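Local coordinates for flavodoxin (Bacillus cereus, PDB 6GAQ), which binds flavin mononucleotide and probably serves as a low-potential electron donor to a number of redox enzymes, at residues Ile13-Met18 against Leu42-Gly47; Met48-Leu53 against Glu76-Asp81; Glu122-Gly127 against Ile148-Lys153; Glu52-Asp57 against Ile85-Lys90; Asp27-Ser32 against Ser144-Ala149. One frame throughout, in Å; residues are numbered along the deposited sequence.

How the contacts relate
The five contacts sample both sides of one five-stranded parallel sheet. Contact 1 joins two of its strands and reaches the FMN phosphate. It passes into contact 2, where A14 CB lies 4.0 Å from M48 SD, and contacts 2 and 4 share E52 and L53. E122 N of contact 3 probably donates to K90 O of contact 4 (2.7 Å). Contacts 3 and 5 use helix 137-152 and share I148 and A149; their centres are about 11 Å apart. Contact 5 returns to contact 1 through I13 CD1 and I29 CG2 (4.1 Å), although the side chain of I29 is about 12 Å from FMN. Contacts 3 and 4 lie away from the FMN and calcium sites.

Contact 1: Ile13-Met18 against Leu42-Gly47; sequences IAYASM and LQEMEG. With FMN (flavin mononucleotide), chain C.
With CG held between the backbone N and the carbonyl carbon (chi1 71°), the Y15 ring swings back over strand 40-44, although its CB points away. Y15 CD2 comes to 3.2 Å from Q43 O, and the ring lies obliquely against L42 CG and E44 CG. L42 CG is anti to its own N (chi1 -171°), which directs CD1 to within 3.8 Å of I13 CG2. M45 wraps round the strand end: its CG and SD meet the A16 methyl, and a bend at chi3 brings CE near A14 O.

Between these side chains, which lie on both faces, strands 11-16 and 40-44 run parallel, the first pair of the flavodoxin-like fold, joined through helix 21-35 as a beta-alpha-beta crossover. Q43 N donates almost straight to I13 O (2.9 Å), and Y15 N to Q43 O (3.0 Å). M45 N reaches Y15 O at 3.1 Å from above the carbonyl plane, so the pairing is already distorted as the chains part.

Beyond it, 13-18 becomes the phosphate loop. S17 OG donates to FMN O2P (2.9 Å) and M18 N to FMN O3P (3.0 Å); S19 N, N21 N and T22 OG1 also bond FMN, probably at the phosphate. All are hydroxyls or backbone amides, so the phosphate charge is probably offset by neutral dipoles, the start of helix 21-35 among them.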
# COMPACT_ATOMS: atom_id res chain seq x y z
N ILE A 13 3.68 1.15 6.61
CA ILE A 13 2.61 0.47 5.89
C ILE A 13 1.30 1.13 6.32
O ILE A 13 0.79 0.86 7.41
CB ILE A 13 2.58 -1.04 6.15
CG1 ILE A 13 3.91 -1.67 5.74
CG2 ILE A 13 1.43 -1.69 5.40
CD1 ILE A 13 4.03 -3.13 6.12
N ALA A 14 0.76 2.00 5.47
CA ALA A 14 -0.53 2.64 5.71
C ALA A 14 -1.57 1.97 4.83
O ALA A 14 -1.43 1.95 3.60
CB ALA A 14 -0.45 4.14 5.42
N TYR A 15 -2.62 1.43 5.45
CA TYR A 15 -3.60 0.64 4.73
C TYR A 15 -5.01 1.11 5.05
O TYR A 15 -5.29 1.60 6.15
CB TYR A 15 -3.47 -0.86 5.06
CG TYR A 15 -3.90 -1.24 6.46
CD1 TYR A 15 -5.20 -1.66 6.72
CD2 TYR A 15 -3.01 -1.19 7.52
CE1 TYR A 15 -5.60 -2.01 7.99
CE2 TYR A 15 -3.39 -1.54 8.80
CZ TYR A 15 -4.69 -1.95 9.03
OH TYR A 15 -5.08 -2.30 10.30
N ALA A 16 -5.90 0.96 4.07
CA ALA A 16 -7.33 1.19 4.23
C ALA A 16 -8.04 -0.14 4.04
O ALA A 16 -8.01 -0.71 2.95
CB ALA A 16 -7.84 2.23 3.23
N SER A 17 -8.68 -0.63 5.10
CA SER A 17 -9.37 -1.91 5.05
C SER A 17 -10.71 -1.80 5.75
O SER A 17 -10.81 -1.20 6.83
CB SER A 17 -8.54 -3.02 5.70
OG SER A 17 -9.22 -4.26 5.63
N MET A 18 -11.74 -2.37 5.13
CA MET A 18 -13.09 -2.39 5.69
C MET A 18 -13.53 -3.77 6.14
O MET A 18 -14.12 -3.90 7.22
CB MET A 18 -14.09 -1.85 4.66
CG MET A 18 -15.55 -2.02 5.05
SD MET A 18 -16.67 -1.25 3.87
CE MET A 18 -18.24 -1.96 4.38
N LEU A 42 2.89 -0.10 11.24
CA LEU A 42 1.65 -0.51 10.59
C LEU A 42 0.53 0.40 11.07
O LEU A 42 0.20 0.40 12.26
CB LEU A 42 1.34 -1.98 10.91
CG LEU A 42 0.21 -2.69 10.17
CD1 LEU A 42 0.67 -3.13 8.79
CD2 LEU A 42 -0.27 -3.88 10.98
N GLN A 43 -0.07 1.15 10.15
CA GLN A 43 -1.07 2.15 10.50
C GLN A 43 -2.22 2.12 9.51
O GLN A 43 -2.06 1.73 8.35
CB GLN A 43 -0.47 3.56 10.53
CG GLN A 43 0.39 3.86 11.74
CD GLN A 43 0.72 5.34 11.86
OE1 GLN A 43 0.31 6.15 11.03
NE2 GLN A 43 1.47 5.69 12.90
N GLU A 44 -3.40 2.53 9.98
CA GLU A 44 -4.51 2.81 9.09
C GLU A 44 -4.38 4.22 8.53
O GLU A 44 -3.90 5.14 9.21
CB GLU A 44 -5.85 2.66 9.83
CG GLU A 44 -5.92 1.46 10.77
CD GLU A 44 -7.32 1.23 11.31
OE1 GLU A 44 -8.28 1.78 10.74
OE2 GLU A 44 -7.45 0.50 12.32
N MET A 45 -4.80 4.40 7.28
CA MET A 45 -4.61 5.68 6.61
C MET A 45 -5.73 6.67 6.87
O MET A 45 -5.56 7.87 6.61
CB MET A 45 -4.46 5.47 5.10
CG MET A 45 -5.67 4.84 4.43
SD MET A 45 -5.57 4.95 2.63
CE MET A 45 -3.86 4.49 2.36
N GLU A 46 -6.87 6.21 7.38
CA GLU A 46 -7.94 7.13 7.75
C GLU A 46 -7.52 7.97 8.95
O GLU A 46 -6.85 7.49 9.87
CB GLU A 46 -9.22 6.35 8.05
CG GLU A 46 -10.31 7.14 8.78
CD GLU A 46 -10.10 7.18 10.28
OE1 GLU A 46 -9.45 6.26 10.83
OE2 GLU A 46 -10.55 8.16 10.91
N GLY A 47 -7.92 9.24 8.94
CA GLY A 47 -7.63 10.14 10.04
C GLY A 47 -6.15 10.39 10.22
O GLY A 47 -5.72 10.99 11.21
N1 FMN C . -13.14 -4.51 -6.30
C2 FMN C . -12.46 -4.03 -7.40
O2 FMN C . -11.38 -4.53 -7.71
N3 FMN C . -12.97 -2.99 -8.15
C4 FMN C . -14.18 -2.43 -7.80
O4 FMN C . -14.64 -1.50 -8.47
C4A FMN C . -14.88 -2.91 -6.70
N5 FMN C . -16.09 -2.34 -6.35
C5A FMN C . -16.78 -2.82 -5.26
C6 FMN C . -18.00 -2.25 -4.91
C7 FMN C . -18.70 -2.72 -3.81
C7M FMN C . -20.02 -2.10 -3.44
C8 FMN C . -18.19 -3.77 -3.06
C8M FMN C . -18.94 -4.29 -1.87
C9 FMN C . -16.97 -4.34 -3.40
C9A FMN C . -16.26 -3.87 -4.50
N10 FMN C . -15.04 -4.43 -4.84
C10 FMN C . -14.36 -3.95 -5.95
C1' FMN C . -14.48 -5.57 -4.05
C2' FMN C . -13.61 -5.16 -2.86
O2' FMN C . -12.53 -4.37 -3.30
C3' FMN C . -13.09 -6.44 -2.21
O3' FMN C . -14.15 -7.06 -1.50
C4' FMN C . -11.91 -6.22 -1.27
O4' FMN C . -11.25 -7.45 -1.07
C5' FMN C . -12.32 -5.66 0.09
O5' FMN C . -11.14 -5.46 0.85
P FMN C . -11.19 -5.15 2.43
O1P FMN C . -11.47 -6.43 3.17
O2P FMN C . -9.85 -4.61 2.87
O3P FMN C . -12.27 -4.14 2.73

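Contact 2: Met48-Leu53 against Glu76-Asp81; sequences MDAEEL and EDFHDD
F78 is the bump of this contact, and the hollow that takes its ring is formed by M48, A50 and L53. The pairing includes a Met-aromatic contact, set where the connection between strands 40-44 and 58-63 of the flavodoxin-like fold passes beside helix 73-81. The M48 side chain, extended throughout, runs alongside F78 in the same direction and places SD 5.1 Å from the ring centroid, oblique to it. M48 O sits in the plane of the ring, at its edge, 3.5 Å from F78 CD1. At the far end of the hollow L53 CD1 approaches F78 CZ at 4.1 Å, also near the ring plane, with the two side chains crossing.

In return, the A50 methyl enters the groove between F78 and D81, one turn apart on the helix, and touches F78 CE1 (4.1 Å) and D81 O (3.7 Å). M45 and L61 also pack on F78, and L12 and A14 on M48.

One polar tie closes the contact. With its CG anti to the backbone N (chi1 -160°), D81 turns OD2 toward the start of the 3-10 turn at A50, and A50 N donates to OD2 over 3.2 Å from well above the carboxylate plane.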
# COMPACT_ATOMS: atom_id res chain seq x y z
N MET A 48 -5.36 9.92 9.26
CA MET A 48 -3.91 9.99 9.31
C MET A 48 -3.44 11.18 8.49
O MET A 48 -3.64 11.22 7.27
CB MET A 48 -3.30 8.69 8.78
CG MET A 48 -1.80 8.72 8.59
SD MET A 48 -1.20 7.18 7.85
CE MET A 48 0.57 7.43 7.93
N ASP A 49 -2.84 12.16 9.16
CA ASP A 49 -2.29 13.31 8.46
C ASP A 49 -1.12 12.86 7.59
O ASP A 49 -0.17 12.24 8.08
CB ASP A 49 -1.84 14.37 9.46
CG ASP A 49 -2.93 14.73 10.45
OD1 ASP A 49 -3.73 15.64 10.15
OD2 ASP A 49 -2.99 14.09 11.52
N ALA A 50 -1.19 13.18 6.29
CA ALA A 50 -0.21 12.69 5.33
C ALA A 50 1.20 13.24 5.57
O ALA A 50 2.14 12.78 4.91
CB ALA A 50 -0.66 13.03 3.91
N GLU A 51 1.36 14.20 6.48
CA GLU A 51 2.69 14.71 6.79
C GLU A 51 3.60 13.66 7.41
O GLU A 51 4.82 13.78 7.33
CB GLU A 51 2.58 15.91 7.74
CG GLU A 51 2.21 17.22 7.07
CD GLU A 51 3.41 18.11 6.83
OE1 GLU A 51 3.31 19.05 6.02
OE2 GLU A 51 4.47 17.86 7.45
N GLU A 52 3.02 12.62 8.03
CA GLU A 52 3.80 11.64 8.77
C GLU A 52 4.73 10.82 7.89
O GLU A 52 5.68 10.22 8.40
CB GLU A 52 2.85 10.71 9.53
CG GLU A 52 1.93 11.41 10.51
CD GLU A 52 0.81 10.51 11.01
OE1 GLU A 52 -0.37 10.89 10.88
OE2 GLU A 52 1.11 9.41 11.52
N LEU A 53 4.48 10.78 6.58
CA LEU A 53 5.24 9.90 5.70
C LEU A 53 6.70 10.31 5.55
O LEU A 53 7.53 9.47 5.20
CB LEU A 53 4.58 9.83 4.32
CG LEU A 53 3.47 8.80 4.08
CD1 LEU A 53 2.26 9.07 4.96
CD2 LEU A 53 3.07 8.79 2.61
N GLU A 76 -9.95 8.44 0.01
CA GLU A 76 -9.90 9.61 -0.85
C GLU A 76 -9.46 10.85 -0.08
O GLU A 76 -8.76 11.71 -0.63
CB GLU A 76 -11.26 9.85 -1.50
CG GLU A 76 -11.28 11.04 -2.46
CD GLU A 76 -12.61 11.18 -3.18
OE1 GLU A 76 -13.43 10.25 -3.10
OE2 GLU A 76 -12.82 12.23 -3.83
N ASP A 77 -9.84 10.96 1.20
CA ASP A 77 -9.38 12.07 2.02
C ASP A 77 -7.87 12.01 2.20
O ASP A 77 -7.17 13.02 2.04
CB ASP A 77 -10.09 12.07 3.37
CG ASP A 77 -10.10 13.43 4.03
OD1 ASP A 77 -9.97 14.44 3.31
OD2 ASP A 77 -10.23 13.49 5.27
N PHE A 78 -7.34 10.83 2.53
CA PHE A 78 -5.89 10.67 2.65
C PHE A 78 -5.20 10.85 1.30
O PHE A 78 -4.08 11.37 1.25
CB PHE A 78 -5.56 9.31 3.25
CG PHE A 78 -4.09 8.98 3.24
CD1 PHE A 78 -3.26 9.46 4.24
CD2 PHE A 78 -3.54 8.20 2.24
CE1 PHE A 78 -1.91 9.17 4.24
CE2 PHE A 78 -2.19 7.90 2.23
CZ PHE A 78 -1.37 8.39 3.23
N HIS A 79 -5.83 10.41 0.22
CA HIS A 79 -5.23 10.57 -1.11
C HIS A 79 -5.17 12.04 -1.50
O HIS A 79 -4.13 12.53 -1.95
CB HIS A 79 -6.02 9.76 -2.14
CG HIS A 79 -5.89 10.27 -3.54
ND1 HIS A 79 -6.94 10.83 -4.23
CD2 HIS A 79 -4.83 10.30 -4.38
CE1 HIS A 79 -6.54 11.18 -5.43
NE2 HIS A 79 -5.26 10.87 -5.55
N ASP A 80 -6.28 12.76 -1.34
CA ASP A 80 -6.26 14.21 -1.55
C ASP A 80 -5.33 14.89 -0.55
O ASP A 80 -4.72 15.92 -0.88
CB ASP A 80 -7.67 14.78 -1.43
CG ASP A 80 -8.55 14.43 -2.62
OD1 ASP A 80 -8.03 13.86 -3.60
OD2 ASP A 80 -9.76 14.72 -2.56
N ASP A 81 -5.20 14.33 0.65
CA ASP A 81 -4.31 14.90 1.66
C ASP A 81 -2.85 14.88 1.23
O ASP A 81 -2.07 15.70 1.71
CB ASP A 81 -4.47 14.13 2.98
CG ASP A 81 -3.98 14.92 4.18
OD1 ASP A 81 -3.63 16.10 4.01
OD2 ASP A 81 -3.94 14.34 5.28

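Contact 3: Glu122-Gly127 against Ile148-Lys153; sequences ELVQEG and IAFAEK
V124, Q125 and K153 supply most of the surface buried here. The V124 and K153 side chains run antiparallel alongside one another: V124 CB rests on K153 CG at 3.7 Å, and the lysine chain then bends at chi2 (-69°) and again at its end to fold back over V124. This brings K153 NZ to V124 O, a 2.8 Å hydrogen bond that arrives from above the carbonyl plane. A second, weak bond runs from K153 NZ to Q125 OE1 (3.3 Å).

Q125 reaches across to the helix with its amide nearly perpendicular to the F150 ring. Its OE1 lies 3.5 Å from the A149 methyl, while the amide's stronger polar partner is F146 O, to which NE2 donates. That bond fixes which way round the amide stands and leaves OE1 toward the lysine. On the inner side V124 CG2 meets F150 CD1 at 3.6 Å, the side chains crossing at about a right angle; A93 of strand 91-98 also packs on this ring.

The arrangement is that of the flavodoxin-like fold, in which the last helix, here 137-152, returns to cover the outermost strand of the parallel sheet, here 122-131.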
# COMPACT_ATOMS: atom_id res chain seq x y z
N GLU A 122 9.90 7.63 -5.37
CA GLU A 122 10.51 6.65 -6.25
C GLU A 122 9.72 5.35 -6.13
O GLU A 122 9.88 4.60 -5.17
CB GLU A 122 11.98 6.43 -5.91
CG GLU A 122 12.66 5.40 -6.80
CD GLU A 122 14.04 5.01 -6.31
OE1 GLU A 122 14.75 4.27 -7.03
OE2 GLU A 122 14.43 5.44 -5.20
N LEU A 123 8.86 5.09 -7.12
CA LEU A 123 8.07 3.87 -7.16
C LEU A 123 8.97 2.73 -7.62
O LEU A 123 9.39 2.69 -8.78
CB LEU A 123 6.87 4.04 -8.08
CG LEU A 123 5.88 2.88 -8.15
CD1 LEU A 123 5.32 2.58 -6.77
CD2 LEU A 123 4.77 3.21 -9.13
N VAL A 124 9.27 1.79 -6.71
CA VAL A 124 10.29 0.78 -6.98
C VAL A 124 9.75 -0.46 -7.69
O VAL A 124 10.55 -1.20 -8.28
CB VAL A 124 10.99 0.36 -5.67
CG1 VAL A 124 11.89 1.48 -5.17
CG2 VAL A 124 9.96 -0.02 -4.62
N GLN A 125 8.44 -0.70 -7.66
CA GLN A 125 7.90 -1.89 -8.29
C GLN A 125 6.40 -1.72 -8.51
O GLN A 125 5.75 -0.89 -7.87
CB GLN A 125 8.18 -3.15 -7.46
CG GLN A 125 7.66 -3.09 -6.04
CD GLN A 125 8.29 -4.14 -5.14
OE1 GLN A 125 9.51 -4.29 -5.10
NE2 GLN A 125 7.45 -4.89 -4.43
N GLU A 126 5.87 -2.53 -9.42
CA GLU A 126 4.45 -2.52 -9.72
C GLU A 126 3.65 -3.02 -8.52
O GLU A 126 4.13 -3.84 -7.73
CB GLU A 126 4.15 -3.36 -10.96
CG GLU A 126 2.71 -3.32 -11.44
CD GLU A 126 2.22 -1.91 -11.71
OE1 GLU A 126 2.99 -1.10 -12.26
OE2 GLU A 126 1.06 -1.61 -11.37
N GLY A 127 2.42 -2.53 -8.40
CA GLY A 127 1.63 -2.81 -7.22
C GLY A 127 1.21 -4.27 -7.13
O GLY A 127 1.11 -4.98 -8.12
N ILE A 148 9.46 -9.09 -0.34
CA ILE A 148 10.90 -9.37 -0.41
C ILE A 148 11.56 -8.49 -1.46
O ILE A 148 12.65 -7.96 -1.25
CB ILE A 148 11.14 -10.86 -0.67
CG1 ILE A 148 10.87 -11.67 0.61
CG2 ILE A 148 12.56 -11.11 -1.15
CD1 ILE A 148 10.81 -13.17 0.38
N ALA A 149 10.91 -8.33 -2.62
CA ALA A 149 11.46 -7.47 -3.66
C ALA A 149 11.56 -6.02 -3.19
O ALA A 149 12.51 -5.31 -3.54
CB ALA A 149 10.61 -7.56 -4.93
N PHE A 150 10.58 -5.57 -2.39
CA PHE A 150 10.66 -4.24 -1.81
C PHE A 150 11.85 -4.14 -0.86
O PHE A 150 12.55 -3.12 -0.83
CB PHE A 150 9.36 -3.91 -1.08
CG PHE A 150 9.26 -2.48 -0.64
CD1 PHE A 150 8.86 -1.49 -1.52
CD2 PHE A 150 9.55 -2.13 0.67
CE1 PHE A 150 8.76 -0.17 -1.11
CE2 PHE A 150 9.45 -0.81 1.08
CZ PHE A 150 9.06 0.17 0.19
N ALA A 151 12.09 -5.19 -0.07
CA ALA A 151 13.24 -5.19 0.83
C ALA A 151 14.55 -5.21 0.06
O ALA A 151 15.55 -4.65 0.52
CB ALA A 151 13.16 -6.38 1.78
N GLU A 152 14.57 -5.85 -1.11
CA GLU A 152 15.78 -5.85 -1.93
C GLU A 152 16.11 -4.45 -2.45
O GLU A 152 17.27 -4.16 -2.73
CB GLU A 152 15.62 -6.82 -3.10
CG GLU A 152 15.84 -8.28 -2.72
CD GLU A 152 15.35 -9.24 -3.80
OE1 GLU A 152 15.30 -10.46 -3.53
OE2 GLU A 152 15.03 -8.77 -4.91
N LYS A 153 15.10 -3.59 -2.56
CA LYS A 153 15.34 -2.19 -2.92
C LYS A 153 15.97 -1.40 -1.78
O LYS A 153 16.37 -0.25 -2.00
CB LYS A 153 14.03 -1.53 -3.34
CG LYS A 153 13.29 -2.25 -4.46
CD LYS A 153 14.05 -2.14 -5.77
CE LYS A 153 13.55 -3.17 -6.78
NZ LYS A 153 12.07 -3.16 -6.89

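Contact 4: Glu52-Asp57 against Ile85-Lys90; sequences ELLAYD and IDLAGK
I85 opens the contact with a loose apolar touch, its CG2 4.4 Å from L54 CD1. D86 follows with its backbone toward the partner: its carbonyl O lies 3.4 Å from L54 CD2, while its side chain points away from L54, and OD1 accepts from A88 N (3.2 Å), two residues on, in an Asx turn. L87 then crosses L54 at about a right angle, CD2 to CD2 at 3.8 Å, and the same L87 methyl also borders L53 CB.

A type II turn from L87 to K90 comes next, closed by K90 N on L87 O. In it G89 takes a positive phi (94°), which favours glycine. The turn delivers K90, whose chain bends at chi2 (-53°) and then runs straight to the end of the 3-10 segment. K90 NZ donates to Y56 O at 2.9 Å, slightly tilted from the carbonyl plane, and weakly to L54 O at 3.3 Å; two backbone oxygens there would favour its positive charge.

The contact thus joins two loops at one end of the sheet, the one leading into strand 58-63 and the one leading from helix 73-81 into strand 91-98. I59 of strand 58-63 packs on L53, L87 and K90, and L12 of strand 11-16 on L53 and Y56.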
# COMPACT_ATOMS: atom_id res chain seq x y z
N GLU A 52 3.02 12.62 8.03
CA GLU A 52 3.80 11.64 8.77
C GLU A 52 4.73 10.82 7.89
O GLU A 52 5.68 10.22 8.40
CB GLU A 52 2.85 10.71 9.53
CG GLU A 52 1.93 11.41 10.51
CD GLU A 52 0.81 10.51 11.01
OE1 GLU A 52 -0.37 10.89 10.88
OE2 GLU A 52 1.11 9.41 11.52
N LEU A 53 4.48 10.78 6.58
CA LEU A 53 5.24 9.90 5.70
C LEU A 53 6.70 10.31 5.55
O LEU A 53 7.53 9.47 5.20
CB LEU A 53 4.58 9.83 4.32
CG LEU A 53 3.47 8.80 4.08
CD1 LEU A 53 2.26 9.07 4.96
CD2 LEU A 53 3.07 8.79 2.61
N LEU A 54 7.02 11.58 5.81
CA LEU A 54 8.36 12.09 5.54
C LEU A 54 9.39 11.65 6.58
O LEU A 54 10.59 11.85 6.36
CB LEU A 54 8.33 13.61 5.45
CG LEU A 54 7.23 14.14 4.53
CD1 LEU A 54 7.16 15.66 4.56
CD2 LEU A 54 7.46 13.63 3.12
N ALA A 55 8.96 11.06 7.70
CA ALA A 55 9.90 10.54 8.67
C ALA A 55 10.50 9.20 8.25
O ALA A 55 11.52 8.79 8.81
CB ALA A 55 9.22 10.38 10.03
N TYR A 56 9.91 8.54 7.26
CA TYR A 56 10.29 7.20 6.86
C TYR A 56 11.21 7.22 5.65
O TYR A 56 11.25 8.19 4.88
CB TYR A 56 9.04 6.36 6.54
CG TYR A 56 8.13 6.16 7.73
CD1 TYR A 56 8.34 5.12 8.62
CD2 TYR A 56 7.05 7.02 7.95
CE1 TYR A 56 7.51 4.93 9.71
CE2 TYR A 56 6.21 6.83 9.04
CZ TYR A 56 6.44 5.79 9.91
OH TYR A 56 5.61 5.61 10.99
N ASP A 57 11.96 6.13 5.49
CA ASP A 57 12.74 5.91 4.28
C ASP A 57 11.94 5.18 3.21
O ASP A 57 12.14 5.43 2.01
CB ASP A 57 14.01 5.12 4.60
CG ASP A 57 14.74 5.64 5.81
OD1 ASP A 57 14.60 5.05 6.90
OD2 ASP A 57 15.46 6.66 5.69
N ILE A 85 2.65 17.58 -0.05
CA ILE A 85 3.90 17.09 0.53
C ILE A 85 4.83 16.64 -0.59
O ILE A 85 4.39 16.10 -1.61
CB ILE A 85 3.67 15.94 1.53
CG1 ILE A 85 2.70 14.90 0.98
CG2 ILE A 85 3.19 16.47 2.87
CD1 ILE A 85 2.88 13.53 1.60
N ASP A 86 6.13 16.84 -0.37
CA ASP A 86 7.17 16.45 -1.31
C ASP A 86 7.75 15.12 -0.85
O ASP A 86 8.37 15.04 0.22
CB ASP A 86 8.25 17.53 -1.39
CG ASP A 86 9.27 17.25 -2.48
OD1 ASP A 86 9.08 16.30 -3.26
OD2 ASP A 86 10.28 17.99 -2.55
N LEU A 87 7.55 14.07 -1.65
CA LEU A 87 8.04 12.74 -1.34
C LEU A 87 9.32 12.39 -2.10
O LEU A 87 9.61 11.20 -2.29
CB LEU A 87 6.96 11.70 -1.64
CG LEU A 87 5.76 11.66 -0.68
CD1 LEU A 87 4.63 10.85 -1.28
CD2 LEU A 87 6.17 11.10 0.67
N ALA A 88 10.08 13.39 -2.52
CA ALA A 88 11.32 13.13 -3.25
C ALA A 88 12.31 12.37 -2.37
O ALA A 88 12.59 12.78 -1.24
CB ALA A 88 11.93 14.45 -3.73
N GLY A 89 12.84 11.27 -2.90
CA GLY A 89 13.75 10.43 -2.17
C GLY A 89 13.11 9.27 -1.44
O GLY A 89 13.83 8.39 -0.95
N LYS A 90 11.79 9.24 -1.34
CA LYS A 90 11.08 8.17 -0.65
C LYS A 90 10.82 7.02 -1.63
O LYS A 90 10.20 7.22 -2.68
CB LYS A 90 9.76 8.68 -0.07
CG LYS A 90 9.92 9.87 0.87
CD LYS A 90 10.94 9.58 1.96
CE LYS A 90 11.10 10.77 2.90
NZ LYS A 90 12.30 10.63 3.76

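Contact 5: Asp27-Ser32 against Ser144-Ala149; sequences DLIKVS and SNFAIA
The A147 methyl meets I29 and S32, residues one turn apart on helix 21-35. I29 CG2 touches A147 CB at 3.8 Å from one side, and S32 closes the other with CB at 3.6 Å and OG at 3.4 Å from the same methyl. S32 OG stands trans to the backbone N (chi1 166°), which carries the hydroxyl across the gap and brings it also to I148 CG1 (3.7 Å). Farther in, I29 CD1 makes a looser, oblique approach to the F146 ring, 4.4 Å from CD2.

With A147 and S32 small at the crossing, the axes of the two segments approach to 8.8 Å at -45°. In the flavodoxin-like fold these first and last helices lie next to each other on the same side of the parallel sheet. The sheet sets the inner side chains: I29 rests on I13 and F95, F146 on A93 and L128. Helix 21-35 is further tied to the edge strand by K30, whose NZ donates to V40 O.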
# COMPACT_ATOMS: atom_id res chain seq x y z
N ASP A 27 -0.56 -7.22 7.08
CA ASP A 27 0.09 -8.01 8.12
C ASP A 27 1.16 -8.92 7.53
O ASP A 27 2.24 -9.07 8.11
CB ASP A 27 -0.95 -8.83 8.89
CG ASP A 27 -1.88 -7.96 9.72
OD1 ASP A 27 -1.47 -6.84 10.08
OD2 ASP A 27 -3.01 -8.41 10.01
N LEU A 28 0.88 -9.54 6.39
CA LEU A 28 1.86 -10.42 5.76
C LEU A 28 3.09 -9.66 5.32
O LEU A 28 4.22 -10.12 5.51
CB LEU A 28 1.22 -11.16 4.58
CG LEU A 28 0.16 -12.21 4.91
CD1 LEU A 28 -0.66 -12.55 3.67
CD2 LEU A 28 0.81 -13.47 5.48
N ILE A 29 2.90 -8.47 4.73
CA ILE A 29 4.03 -7.69 4.24
C ILE A 29 4.91 -7.24 5.40
O ILE A 29 6.15 -7.25 5.30
CB ILE A 29 3.54 -6.50 3.41
CG1 ILE A 29 2.76 -6.99 2.18
CG2 ILE A 29 4.70 -5.61 2.98
CD1 ILE A 29 1.94 -5.92 1.51
N LYS A 30 4.30 -6.84 6.52
CA LYS A 30 5.07 -6.39 7.67
C LYS A 30 5.96 -7.50 8.22
O LYS A 30 7.12 -7.26 8.56
CB LYS A 30 4.14 -5.87 8.76
CG LYS A 30 4.77 -5.85 10.15
CD LYS A 30 3.85 -5.21 11.18
CE LYS A 30 4.48 -5.24 12.56
NZ LYS A 30 5.89 -4.75 12.53
N VAL A 31 5.42 -8.72 8.31
CA VAL A 31 6.18 -9.83 8.87
C VAL A 31 7.40 -10.13 8.01
O VAL A 31 8.50 -10.38 8.53
CB VAL A 31 5.27 -11.06 9.04
CG1 VAL A 31 6.10 -12.31 9.23
CG2 VAL A 31 4.33 -10.86 10.21
N SER A 32 7.24 -10.11 6.69
CA SER A 32 8.39 -10.27 5.80
C SER A 32 9.40 -9.15 6.00
O SER A 32 10.61 -9.40 6.11
CB SER A 32 7.93 -10.32 4.34
OG SER A 32 9.03 -10.17 3.46
N SER A 144 4.45 -12.63 -0.26
CA SER A 144 5.82 -12.90 0.16
C SER A 144 6.82 -12.41 -0.88
O SER A 144 7.87 -11.85 -0.54
CB SER A 144 6.01 -14.39 0.42
OG SER A 144 7.30 -14.66 0.94
N ASN A 145 6.52 -12.62 -2.17
CA ASN A 145 7.42 -12.15 -3.22
C ASN A 145 7.43 -10.63 -3.31
O ASN A 145 8.48 -10.02 -3.52
CB ASN A 145 7.03 -12.76 -4.56
CG ASN A 145 7.15 -14.27 -4.58
OD1 ASN A 145 7.93 -14.85 -3.82
ND2 ASN A 145 6.38 -14.92 -5.44
N PHE A 146 6.26 -10.01 -3.15
CA PHE A 146 6.17 -8.55 -3.25
C PHE A 146 6.98 -7.88 -2.14
O PHE A 146 7.75 -6.95 -2.40
CB PHE A 146 4.71 -8.12 -3.18
CG PHE A 146 4.51 -6.63 -3.26
CD1 PHE A 146 4.45 -5.99 -4.49
CD2 PHE A 146 4.37 -5.87 -2.11
CE1 PHE A 146 4.26 -4.62 -4.57
CE2 PHE A 146 4.18 -4.50 -2.19
CZ PHE A 146 4.12 -3.88 -3.42
N ALA A 147 6.83 -8.35 -0.90
CA ALA A 147 7.51 -7.72 0.22
C ALA A 147 9.02 -7.94 0.16
O ALA A 147 9.79 -7.05 0.57
CB ALA A 147 6.95 -8.25 1.54
N ILE A 148 9.46 -9.09 -0.34
CA ILE A 148 10.90 -9.37 -0.41
C ILE A 148 11.56 -8.49 -1.46
O ILE A 148 12.65 -7.96 -1.25
CB ILE A 148 11.14 -10.86 -0.67
CG1 ILE A 148 10.87 -11.67 0.61
CG2 ILE A 148 12.56 -11.11 -1.15
CD1 ILE A 148 10.81 -13.17 0.38
N ALA A 149 10.91 -8.33 -2.62
CA ALA A 149 11.46 -7.47 -3.66
C ALA A 149 11.56 -6.02 -3.19
O ALA A 149 12.51 -5.31 -3.54
CB ALA A 149 10.61 -7.56 -4.93